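Local coordinates for protein DNA polymerase III, beta subunit (PDB 1VPK) that probably tethers DNA polymerases and other proteins to DNA for processive replication, working as a ring-shaped head-to-tail homodimer that encircles the duplex, at residues T27-A32 and F54-T59; T63-T68 and V241-R246. One frame throughout, in Å; residues are numbered along the deposited sequence.

Contact 1: T27-A32 and F54-T59; sequences TIASKA and FYICAT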
loop_
_atom_site.group_PDB
_atom_site.type_symbol
_atom_site.label_atom_id
_atom_site.label_comp_id
_atom_site.label_asym_id
_atom_site.label_seq_id
_atom_site.Cartn_x
_atom_site.Cartn_y
_atom_site.Cartn_z
ATOM N N THR A 27 -9.498 16.890 10.855
ATOM C CA THR A 27 -8.216 16.325 10.466
ATOM C C THR A 27 -7.103 16.823 11.358
ATOM O O THR A 27 -6.253 16.043 11.818
ATOM C CB THR A 27 -7.904 16.680 8.981
ATOM O OG1 THR A 27 -8.918 16.097 8.166
ATOM C CG2 THR A 27 -6.601 16.120 8.523
ATOM N N ILE A 28 -7.108 18.120 11.612
ATOM C CA ILE A 28 -6.080 18.721 12.433
ATOM C C ILE A 28 -6.041 18.188 13.852
ATOM O O ILE A 28 -4.955 17.966 14.405
ATOM C CB ILE A 28 -6.224 20.250 12.474
ATOM C CG1 ILE A 28 -5.765 20.774 11.145
ATOM C CG2 ILE A 28 -5.365 20.871 13.632
ATOM C CD1 ILE A 28 -6.117 22.218 10.858
ATOM N N ALA A 29 -7.211 18.032 14.451
ATOM C CA ALA A 29 -7.352 17.478 15.798
ATOM C C ALA A 29 -7.119 15.986 15.932
ATOM O O ALA A 29 -6.830 15.517 17.041
ATOM C CB ALA A 29 -8.738 17.832 16.356
ATOM N N SER A 30 -7.202 15.252 14.826
ATOM C CA SER A 30 -7.324 13.815 14.851
ATOM C C SER A 30 -6.153 13.070 15.467
ATOM O O SER A 30 -6.372 12.031 16.036
ATOM C CB SER A 30 -7.603 13.235 13.455
ATOM O OG SER A 30 -6.536 13.517 12.612
ATOM N N LYS A 31 -4.930 13.607 15.381
ATOM C CA LYS A 31 -3.791 12.849 15.866
ATOM C C LYS A 31 -3.503 13.075 17.372
ATOM O O LYS A 31 -2.529 12.555 17.924
ATOM C CB LYS A 31 -2.561 13.066 14.980
ATOM C CG LYS A 31 -2.727 12.470 13.573
ATOM C CD LYS A 31 -1.393 12.120 12.982
ATOM C CE LYS A 31 -1.438 11.270 11.680
ATOM N NZ LYS A 31 0.024 10.813 11.416
ATOM N N ALA A 32 -4.363 13.822 18.031
ATOM C CA ALA A 32 -4.335 13.986 19.479
ATOM C C ALA A 32 -5.329 12.996 20.153
ATOM O O ALA A 32 -5.387 12.910 21.370
ATOM C CB ALA A 32 -4.659 15.377 19.848
ATOM N N PHE A 54 -17.989 27.482 18.152
ATOM C CA PHE A 54 -18.018 26.051 17.929
ATOM C C PHE A 54 -16.561 25.610 17.987
ATOM O O PHE A 54 -15.712 26.104 17.208
ATOM C CB PHE A 54 -18.698 25.733 16.576
ATOM C CG PHE A 54 -18.630 24.272 16.145
ATOM C CD1 PHE A 54 -18.578 23.195 17.077
ATOM C CD2 PHE A 54 -18.658 23.957 14.809
ATOM C CE1 PHE A 54 -18.497 21.863 16.625
ATOM C CE2 PHE A 54 -18.604 22.639 14.376
ATOM C CZ PHE A 54 -18.494 21.599 15.299
ATOM N N TYR A 55 -16.248 24.773 18.972
ATOM C CA TYR A 55 -14.909 24.161 19.129
ATOM C C TYR A 55 -14.987 22.630 18.941
ATOM O O TYR A 55 -15.960 21.954 19.393
ATOM C CB TYR A 55 -14.357 24.392 20.539
ATOM C CG TYR A 55 -14.358 25.814 20.967
ATOM C CD1 TYR A 55 -13.384 26.673 20.528
ATOM C CD2 TYR A 55 -15.339 26.305 21.816
ATOM C CE1 TYR A 55 -13.392 27.987 20.903
ATOM C CE2 TYR A 55 -15.336 27.621 22.203
ATOM C CZ TYR A 55 -14.366 28.449 21.732
ATOM O OH TYR A 55 -14.337 29.759 22.106
ATOM N N ILE A 56 -13.967 22.109 18.275
ATOM C CA ILE A 56 -13.702 20.668 18.223
ATOM C C ILE A 56 -12.370 20.413 18.969
ATOM O O ILE A 56 -11.352 21.082 18.669
ATOM C CB ILE A 56 -13.569 20.211 16.794
ATOM C CG1 ILE A 56 -14.950 20.319 16.096
ATOM C CG2 ILE A 56 -13.011 18.798 16.715
ATOM C CD1 ILE A 56 -14.886 20.175 14.556
ATOM N N CYS A 57 -12.401 19.488 19.941
ATOM C CA CYS A 57 -11.201 19.140 20.735
ATOM C C CYS A 57 -10.863 17.646 20.695
ATOM O O CYS A 57 -11.736 16.783 20.473
ATOM C CB CYS A 57 -11.371 19.555 22.179
ATOM S SG CYS A 57 -11.795 21.303 22.417
ATOM N N ALA A 58 -9.599 17.348 20.938
ATOM C CA ALA A 58 -9.170 15.952 21.128
ATOM C C ALA A 58 -8.011 15.976 22.111
ATOM O O ALA A 58 -7.213 16.937 22.127
ATOM C CB ALA A 58 -8.718 15.400 19.855
ATOM N N THR A 59 -7.928 14.951 22.946
ATOM C CA THR A 59 -6.782 14.783 23.808
ATOM C C THR A 59 -6.597 13.317 24.152
ATOM O O THR A 59 -7.563 12.551 24.214
ATOM C CB THR A 59 -6.937 15.600 25.098
ATOM O OG1 THR A 59 -5.700 15.580 25.826
ATOM C CG2 THR A 59 -8.047 15.026 26.035
#
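A58 turns its methyl group from strand 53-59 toward the A29-A32 backbone at the C-terminal end of helix 19-29, where CB of A58 lies 3.4 Å from the carbonyl O of A29 and 4.1 Å from CB of A32. This is helix-on-sheet packing within the N-terminal domain of the beta subunit: the C-terminal end of a helix rests on one face of an antiparallel sheet, in a fold whose helices line the inside of the ring while its sheets form the outside. Small residues carry the contact. A29 and A32 both point toward the strand, which lets the backbone of residues 29-32 settle close over A58. The A29 oxygen touched by the A58 methyl is also the acceptor of a backbone hydrogen bond from A32 N, at 3.2 Å. Toward the body of the helix, I56 places CG1 beside its backbone N (chi1 -68°) and presents CG2 to CB of A29 at 4.4 Å, a looser fit; I56 also packs against L22 and I26 of the same helix and F45 and F47 of strand 44-50. T59 faces away, its OG1 bonded to O of T63, so its share of the contact is backbone, with the O of A32 lying 3.1 Å from the carbonyl C of T59. N215 ND2 of helix 207-218 donates to the O of T27. S30, with OG folded between its own N and carbonyl carbon (chi1 62°), adds a second side-chain donor: OG reaches the T27 O at 2.7 Å, tilted 26° from the carbonyl plane and on the same face as the longer bond from S30 N.

Contact 2: T63-T68 and V241-R246; sequences TGVKAT and VETVMR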
loop_
_atom_site.group_PDB
_atom_site.type_symbol
_atom_site.label_atom_id
_atom_site.label_comp_id
_atom_site.label_asym_id
_atom_site.label_seq_id
_atom_site.Cartn_x
_atom_site.Cartn_y
_atom_site.Cartn_z
ATOM N N THR A 63 -1.187 15.153 24.905
ATOM C CA THR A 63 -1.406 16.191 23.885
ATOM C C THR A 63 -2.911 16.586 23.892
ATOM O O THR A 63 -3.778 15.712 23.989
ATOM C CB THR A 63 -1.008 15.668 22.456
ATOM O OG1 THR A 63 0.309 15.111 22.443
ATOM C CG2 THR A 63 -1.136 16.799 21.369
ATOM N N GLY A 64 -3.214 17.871 23.813
ATOM C CA GLY A 64 -4.575 18.386 23.693
ATOM C C GLY A 64 -4.652 19.402 22.582
ATOM O O GLY A 64 -3.706 20.220 22.375
ATOM N N VAL A 65 -5.738 19.355 21.819
ATOM C CA VAL A 65 -5.941 20.269 20.710
ATOM C C VAL A 65 -7.304 20.875 20.865
ATOM O O VAL A 65 -8.272 20.136 21.082
ATOM C CB VAL A 65 -5.958 19.553 19.381
ATOM C CG1 VAL A 65 -6.262 20.575 18.226
ATOM C CG2 VAL A 65 -4.661 18.869 19.126
ATOM N N LYS A 66 -7.382 22.200 20.772
ATOM C CA LYS A 66 -8.647 22.932 20.791
ATOM C C LYS A 66 -8.669 23.743 19.487
ATOM O O LYS A 66 -7.881 24.684 19.313
ATOM C CB LYS A 66 -8.709 23.852 22.009
ATOM C CG LYS A 66 -10.061 24.541 22.209
ATOM C CD LYS A 66 -10.082 25.480 23.417
ATOM C CE LYS A 66 -11.490 25.941 23.686
ATOM N NZ LYS A 66 -11.639 26.821 24.906
ATOM N N ALA A 67 -9.537 23.320 18.564
ATOM C CA ALA A 67 -9.697 23.927 17.263
ATOM C C ALA A 67 -10.981 24.753 17.235
ATOM O O ALA A 67 -12.108 24.251 17.518
ATOM C CB ALA A 67 -9.743 22.828 16.227
ATOM N N THR A 68 -10.832 26.033 16.905
ATOM C CA THR A 68 -11.985 26.901 16.711
ATOM C C THR A 68 -12.475 26.726 15.253
ATOM O O THR A 68 -11.690 26.843 14.307
ATOM C CB THR A 68 -11.624 28.320 17.082
ATOM O OG1 THR A 68 -11.237 28.331 18.465
ATOM C CG2 THR A 68 -12.797 29.270 16.910
ATOM N N VAL A 241 -6.189 27.219 16.045
ATOM C CA VAL A 241 -5.850 25.929 16.628
ATOM C C VAL A 241 -4.805 26.077 17.724
ATOM O O VAL A 241 -3.679 26.532 17.489
ATOM C CB VAL A 241 -5.393 24.882 15.546
ATOM C CG1 VAL A 241 -5.252 23.479 16.165
ATOM C CG2 VAL A 241 -6.404 24.805 14.439
ATOM N N GLU A 242 -5.193 25.692 18.944
ATOM C CA GLU A 242 -4.254 25.598 20.068
ATOM C C GLU A 242 -3.928 24.153 20.337
ATOM O O GLU A 242 -4.818 23.331 20.628
ATOM C CB GLU A 242 -4.840 26.203 21.324
ATOM C CG GLU A 242 -4.997 27.709 21.244
ATOM C CD GLU A 242 -3.670 28.472 21.419
ATOM O OE1 GLU A 242 -2.749 27.989 22.146
ATOM O OE2 GLU A 242 -3.572 29.575 20.832
ATOM N N THR A 243 -2.636 23.839 20.249
ATOM C CA THR A 243 -2.141 22.528 20.600
ATOM C C THR A 243 -1.217 22.677 21.798
ATOM O O THR A 243 -0.323 23.497 21.761
ATOM C CB THR A 243 -1.400 21.891 19.406
ATOM O OG1 THR A 243 -2.320 21.742 18.309
ATOM C CG2 THR A 243 -0.842 20.537 19.753
ATOM N N VAL A 244 -1.424 21.856 22.832
ATOM C CA VAL A 244 -0.628 21.906 24.042
ATOM C C VAL A 244 -0.165 20.511 24.351
ATOM O O VAL A 244 -0.927 19.538 24.248
ATOM C CB VAL A 244 -1.358 22.555 25.256
ATOM C CG1 VAL A 244 -2.555 21.683 25.732
ATOM C CG2 VAL A 244 -0.395 22.768 26.398
ATOM N N MET A 245 1.109 20.392 24.671
ATOM C CA MET A 245 1.718 19.083 24.889
ATOM C C MET A 245 2.500 19.097 26.168
ATOM O O MET A 245 3.310 20.003 26.371
ATOM C CB MET A 245 2.661 18.775 23.745
ATOM C CG MET A 245 1.983 18.569 22.460
ATOM S SD MET A 245 2.929 19.008 20.999
ATOM C CE MET A 245 3.143 20.799 21.211
ATOM N N ARG A 246 2.301 18.101 27.031
ATOM C CA ARG A 246 3.163 17.964 28.219
ATOM C C ARG A 246 4.496 17.425 27.807
ATOM O O ARG A 246 4.594 16.459 27.070
ATOM C CB ARG A 246 2.577 17.055 29.298
ATOM C CG ARG A 246 1.246 17.610 29.906
ATOM C CD ARG A 246 0.533 16.574 30.801
ATOM N NE ARG A 246 1.405 16.023 31.855
ATOM C CZ ARG A 246 1.612 16.590 33.048
ATOM N NH1 ARG A 246 1.034 17.750 33.362
ATOM N NH2 ARG A 246 2.404 16.000 33.938
#
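Strands 63-68 and 241-246 run antiparallel, their axes 4.7 Å apart at 173°, with G64-V244 and K66-E242 as hydrogen-bonded pairs. Each pair is joined by two nearly straight N-H...O bonds, V244 N to G64 O being 2.8 Å. CA-H groups of T63, V65, V241 and T243 also approach the carbonyl oxygens. One face carries T63, V65, A67, V241, T243 and M245. There T63 and M245 lie alongside each other, CG2 of T63 3.7 Å from CG of M245, while OG1 of T63 bonds to S209 OG of helix 207-218. V65 and V241 meet at a slant through their CG1 methyls, 3.7 Å apart. This pairing unites the N-terminal and central domains in one continuous antiparallel sheet, with helix 19-29 packing on V65, A67 and V241 of this face and helix 207-218 on V65, T243 and M245. T243 sits between two neighbours: OG1, near its own backbone N (chi1 -61°), lies 3.8 Å from CG2 of V65, and its CG2 is 4.1 Å from CG2 of T63. A glycine in its place would probably open a gap between V65 and T63 and cost V216 of helix 207-218 one of its contacts. On the other face G64 gives V244 only backbone, CG1 of V244 lying 3.8 Å from O of G64. Beyond it K66 extends toward a cation-pi contact with Y55, and E242 bends to put OE1 on S237 OG.

In the fold
Both contacts are buried and share one sheet: strands 53-59 and 63-68 are consecutive in the chain and adjacent in the sheet, bonded through A58 O to V65 N and I56 O to A67 N. Their centres are about 8 Å apart. Contact 1 stays within the N-terminal domain and joins helix to sheet by the packing of small apolar groups, whereas contact 2 links two domains edge to edge through backbone hydrogen bonds and includes the partly exposed K66 and E242. V65 belongs to both settings, since it pairs with T243 in contact 2 while A29 and A32 of contact 1 lie against its side chain.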